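Local coordinates for protein alpha-1,2-Mannosidase (Trichoderma reesei, PDB 1HCU) that probably trims alpha-1,2-linked mannose residues from the high-mannose N-glycans of glycoproteins, as a calcium-dependent member of glycosyl hydrolase family 47, at residues Q24-A29 / S429-I434; D38-V43 / D447-F452. All blocks are in the same frame, centred on the assembly; numbering follows the deposited sequence.

Contact 1. Residues Q24-A29 / S429-I434; sequences QTSWNA and SAYSSI
Y431 presents one edge of its ring to the helix, and S26 lies there near the ring plane, OG 3.3 Å from Y431 CD1. That hydroxyl is not left to the aromatic edge alone: it hydrogen-bonds to A22 O one turn earlier and to W453 NE1, whose indole meets the Y431 ring with the two planes at about 45°. The far end of the tyrosine reaches the helix through a water, which lies 3.2 Å from Y431 OH and 2.7 Å from T25 OG1.

The helix and the 429-434 segment come close where the side chains are small: A430 and A29 bring only methyls, S26 only a hydroxymethyl, and S26 CA lies 5.0 Å from A430 CA. A430 points its methyl at the helix, CB resting 3.8 Å from S26 CA, and the A29 methyl lies beside it. A29 CB also touches S429 CB, at 3.5 Å, while S429 OG turns to N45 ND2. T25 holds OG1 beside its backbone N (chi1 -61°), where it bonds to A21 O; CG2, anti to that N, is turned to the 429-434 segment, 3.5 Å from S429 O. This carbonyl takes a hydrogen bond from a second water, 2.9 Å from S429 O, which also reaches T25 O weakly. Polar linkage between 24-29 and 429-434 is thus by water.

Strand 430-431 pairs antiparallel with 426-427, and R426 NE bonds to A430 O. The result is a short beta-hairpin after helix 408-425, laid against helix 13-33 in the helical shell of the (alpha/alpha)7 barrel known for family 47 enzymes.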
# COMPACT_ATOMS: atom_id res chain seq x y z
N GLN A 24 -5.88 17.30 9.44
CA GLN A 24 -6.99 18.24 9.62
C GLN A 24 -7.09 19.22 8.45
O GLN A 24 -8.16 19.41 7.86
CB GLN A 24 -6.80 19.02 10.94
CG GLN A 24 -7.96 19.95 11.29
CD GLN A 24 -9.21 19.20 11.72
OE1 GLN A 24 -10.32 19.58 11.39
NE2 GLN A 24 -9.02 18.13 12.48
N THR A 25 -5.95 19.83 8.11
CA THR A 25 -5.87 20.78 7.01
C THR A 25 -6.32 20.12 5.69
O THR A 25 -7.20 20.63 4.98
CB THR A 25 -4.41 21.29 6.87
OG1 THR A 25 -4.03 21.95 8.09
CG2 THR A 25 -4.27 22.25 5.72
N SER A 26 -5.71 18.98 5.38
CA SER A 26 -6.03 18.22 4.17
C SER A 26 -7.53 17.92 4.11
O SER A 26 -8.16 18.07 3.06
CB SER A 26 -5.22 16.92 4.16
OG SER A 26 -3.84 17.19 4.31
N TRP A 27 -8.11 17.51 5.24
CA TRP A 27 -9.54 17.21 5.27
C TRP A 27 -10.42 18.44 5.02
O TRP A 27 -11.32 18.39 4.18
CB TRP A 27 -9.94 16.58 6.60
CG TRP A 27 -11.43 16.37 6.68
CD1 TRP A 27 -12.33 17.14 7.36
CD2 TRP A 27 -12.19 15.40 5.96
NE1 TRP A 27 -13.61 16.70 7.11
CE2 TRP A 27 -13.55 15.63 6.26
CE3 TRP A 27 -11.86 14.34 5.10
CZ2 TRP A 27 -14.58 14.86 5.72
CZ3 TRP A 27 -12.89 13.57 4.56
CH2 TRP A 27 -14.23 13.83 4.87
N ASN A 28 -10.17 19.52 5.76
CA ASN A 28 -10.94 20.75 5.60
C ASN A 28 -10.98 21.15 4.13
O ASN A 28 -12.04 21.42 3.56
CB ASN A 28 -10.30 21.90 6.39
CG ASN A 28 -10.39 21.72 7.90
OD1 ASN A 28 -9.76 22.45 8.65
ND2 ASN A 28 -11.18 20.75 8.34
N ALA A 29 -9.80 21.19 3.51
CA ALA A 29 -9.70 21.56 2.12
C ALA A 29 -10.49 20.58 1.25
O ALA A 29 -11.24 20.99 0.37
CB ALA A 29 -8.24 21.60 1.70
N SER A 429 -4.47 24.90 -0.70
CA SER A 429 -5.27 24.64 0.49
C SER A 429 -4.75 23.50 1.38
O SER A 429 -5.14 23.40 2.55
CB SER A 429 -6.72 24.34 0.11
OG SER A 429 -7.23 25.32 -0.78
N ALA A 430 -3.89 22.63 0.83
CA ALA A 430 -3.36 21.52 1.61
C ALA A 430 -1.98 21.04 1.16
O ALA A 430 -0.99 21.75 1.32
CB ALA A 430 -4.35 20.35 1.58
N TYR A 431 -1.93 19.83 0.60
CA TYR A 431 -0.67 19.25 0.13
C TYR A 431 -0.87 18.67 -1.26
O TYR A 431 -1.96 18.24 -1.63
CB TYR A 431 -0.17 18.18 1.10
CG TYR A 431 0.03 18.69 2.52
CD1 TYR A 431 -1.04 18.77 3.41
CD2 TYR A 431 1.28 19.17 2.94
CE1 TYR A 431 -0.87 19.32 4.68
CE2 TYR A 431 1.45 19.72 4.21
CZ TYR A 431 0.37 19.80 5.08
OH TYR A 431 0.52 20.39 6.32
N SER A 432 0.21 18.62 -2.03
CA SER A 432 0.11 18.13 -3.39
C SER A 432 1.36 17.41 -3.87
O SER A 432 2.43 17.53 -3.28
CB SER A 432 -0.19 19.31 -4.33
OG SER A 432 -0.05 18.94 -5.69
N SER A 433 1.19 16.66 -4.95
CA SER A 433 2.28 15.94 -5.58
C SER A 433 3.23 17.01 -6.10
O SER A 433 2.80 18.11 -6.46
CB SER A 433 1.76 15.12 -6.77
OG SER A 433 0.65 14.33 -6.41
N ILE A 434 4.51 16.67 -6.15
CA ILE A 434 5.53 17.60 -6.62
C ILE A 434 6.29 17.06 -7.83
O ILE A 434 6.46 15.85 -7.98
CB ILE A 434 6.52 17.93 -5.49
CG1 ILE A 434 7.03 16.64 -4.84
CG2 ILE A 434 5.85 18.84 -4.48
CD1 ILE A 434 8.15 16.84 -3.83
O HOH W 1 -7.46 23.87 4.15
O HOH W 2 -1.39 21.72 8.47

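Contact 2. Residues D38-V43 / D447-F452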
# COMPACT_ATOMS: atom_id res chain seq x y z
N ASP A 38 -13.98 12.17 -5.60
CA ASP A 38 -12.86 11.36 -5.13
C ASP A 38 -11.63 12.09 -4.60
O ASP A 38 -11.19 11.83 -3.47
CB ASP A 38 -12.42 10.38 -6.23
CG ASP A 38 -13.52 9.43 -6.63
OD1 ASP A 38 -14.23 8.90 -5.74
OD2 ASP A 38 -13.68 9.18 -7.84
N ASP A 39 -11.05 12.99 -5.39
CA ASP A 39 -9.84 13.68 -4.96
C ASP A 39 -9.84 15.19 -5.12
O ASP A 39 -10.51 15.74 -6.00
CB ASP A 39 -8.62 13.11 -5.70
CG ASP A 39 -8.48 11.61 -5.55
OD1 ASP A 39 -8.31 11.14 -4.41
OD2 ASP A 39 -8.55 10.91 -6.57
N LEU A 40 -9.07 15.86 -4.28
CA LEU A 40 -8.95 17.31 -4.31
C LEU A 40 -7.66 17.75 -5.00
O LEU A 40 -6.61 17.11 -4.87
CB LEU A 40 -8.95 17.87 -2.89
CG LEU A 40 -8.53 19.34 -2.78
CD1 LEU A 40 -9.70 20.26 -3.15
CD2 LEU A 40 -8.08 19.62 -1.34
N HIS A 41 -7.77 18.85 -5.74
CA HIS A 41 -6.62 19.45 -6.40
C HIS A 41 -6.45 20.74 -5.61
O HIS A 41 -7.09 21.75 -5.89
CB HIS A 41 -6.93 19.73 -7.87
CG HIS A 41 -7.15 18.48 -8.68
ND1 HIS A 41 -7.45 18.51 -10.02
CD2 HIS A 41 -7.10 17.18 -8.33
CE1 HIS A 41 -7.58 17.27 -10.47
NE2 HIS A 41 -7.37 16.44 -9.46
N PRO A 42 -5.58 20.69 -4.59
CA PRO A 42 -5.23 21.77 -3.66
C PRO A 42 -4.88 23.15 -4.21
O PRO A 42 -5.10 24.16 -3.53
CB PRO A 42 -4.09 21.15 -2.83
CG PRO A 42 -3.45 20.23 -3.80
CD PRO A 42 -4.63 19.57 -4.47
N VAL A 43 -4.33 23.22 -5.42
CA VAL A 43 -3.97 24.52 -5.98
C VAL A 43 -5.14 25.15 -6.72
O VAL A 43 -5.61 26.24 -6.36
CB VAL A 43 -2.79 24.42 -6.95
CG1 VAL A 43 -2.35 25.83 -7.37
CG2 VAL A 43 -1.63 23.67 -6.30
N ASP A 447 -0.52 19.85 -8.59
CA ASP A 447 -1.92 20.06 -8.24
C ASP A 447 -2.76 18.78 -8.12
O ASP A 447 -3.69 18.55 -8.89
CB ASP A 447 -2.55 21.01 -9.26
CG ASP A 447 -3.91 21.53 -8.83
OD1 ASP A 447 -4.11 21.76 -7.62
OD2 ASP A 447 -4.77 21.71 -9.72
N ASP A 448 -2.44 17.96 -7.12
CA ASP A 448 -3.18 16.72 -6.90
C ASP A 448 -2.90 16.16 -5.51
O ASP A 448 -1.77 16.20 -5.02
CB ASP A 448 -2.83 15.69 -7.97
CG ASP A 448 -3.50 14.35 -7.72
OD1 ASP A 448 -4.75 14.29 -7.67
OD2 ASP A 448 -2.78 13.34 -7.58
N MET A 449 -3.94 15.65 -4.87
CA MET A 449 -3.82 15.08 -3.53
C MET A 449 -4.54 13.73 -3.52
O MET A 449 -5.74 13.64 -3.28
CB MET A 449 -4.44 16.04 -2.51
CG MET A 449 -4.30 15.60 -1.06
SD MET A 449 -4.53 16.97 0.15
CE MET A 449 -6.26 16.84 0.51
N GLU A 450 -3.77 12.68 -3.79
CA GLU A 450 -4.30 11.32 -3.84
C GLU A 450 -4.91 10.88 -2.51
O GLU A 450 -4.47 11.32 -1.44
CB GLU A 450 -3.18 10.36 -4.23
CG GLU A 450 -2.67 10.58 -5.64
CD GLU A 450 -3.56 9.98 -6.69
OE1 GLU A 450 -3.38 10.30 -7.88
OE2 GLU A 450 -4.45 9.17 -6.33
N SER A 451 -5.90 10.01 -2.58
CA SER A 451 -6.57 9.54 -1.38
C SER A 451 -5.65 8.80 -0.40
O SER A 451 -5.83 8.91 0.82
CB SER A 451 -7.78 8.65 -1.75
OG SER A 451 -7.38 7.41 -2.31
N PHE A 452 -4.66 8.06 -0.91
CA PHE A 452 -3.76 7.35 -0.00
C PHE A 452 -2.95 8.30 0.90
O PHE A 452 -2.29 7.87 1.85
CB PHE A 452 -2.84 6.39 -0.78
CG PHE A 452 -2.12 7.02 -1.95
CD1 PHE A 452 -1.18 8.01 -1.74
CD2 PHE A 452 -2.38 6.59 -3.25
CE1 PHE A 452 -0.49 8.56 -2.81
CE2 PHE A 452 -1.69 7.14 -4.33
CZ PHE A 452 -0.74 8.13 -4.11
O HOH W 3 -8.14 14.41 -2.04
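V43 and D447 make the firmer of the two direct hydrogen bonds, V43 N to D447 OD1 at 2.6 Å, the donor meeting the oxygen nearly along its C-O axis. With CG anti to the backbone N (chi1 -168°), the carboxylate reaches across to the loop, where its OD2 is held by S44 OG. Cut back to alanine, D447 would offer no carboxylate, and V43 N and S44 OG would probably both lose their partner, leaving the loop after strand 39-41 less firmly held. M449 N gives L40 O a weak, bent bond of 3.0 Å, supplemented by a water that accepts from L40 N and donates to M449 O.

Among flat groups, the imidazole of H41 takes D447 O over one face, 3.4 Å above its plane and offset toward the rim, while its NE2 bonds to D48 OD1. Like charges also approach, D39 OD2 lying 4.5 Å from E450 OE2.

Apolar contact centres on M449: its CE meets L40 CD2 at 3.8 Å, and its CB lies beside P42 CD. The L40 side chain also packs on A29, Y30 and F33 of helix 13-33, and that of M449 on S26. Strand 39-41, paired with 46-48, thus meets both helix 13-33 and the segment leading into helix 451-465.

Overall arrangement
Contacts 1 and 2 share their chain connections in crossed order: helix 13-33 leads to strand 39-41, and strand 430-431 to helix 451-465. Segments about 400 residues apart in the chain are thus joined twice, with contact centres about 8 Å apart. Probable hydrogen bonds tie them directly, S429 N to P42 O and S432 OG to D448 N, both 3.0 Å. M449 of contact 2 also touches A430 of contact 1. Contact 1 lies away from the predicted active-site residues. Contact 2 approaches them: the E450 side chain is about 8 Å from that of E100 and about 10 Å from that of E353, both predicted proton donors, and the S451 side chain is about 12 Å from the bound calcium.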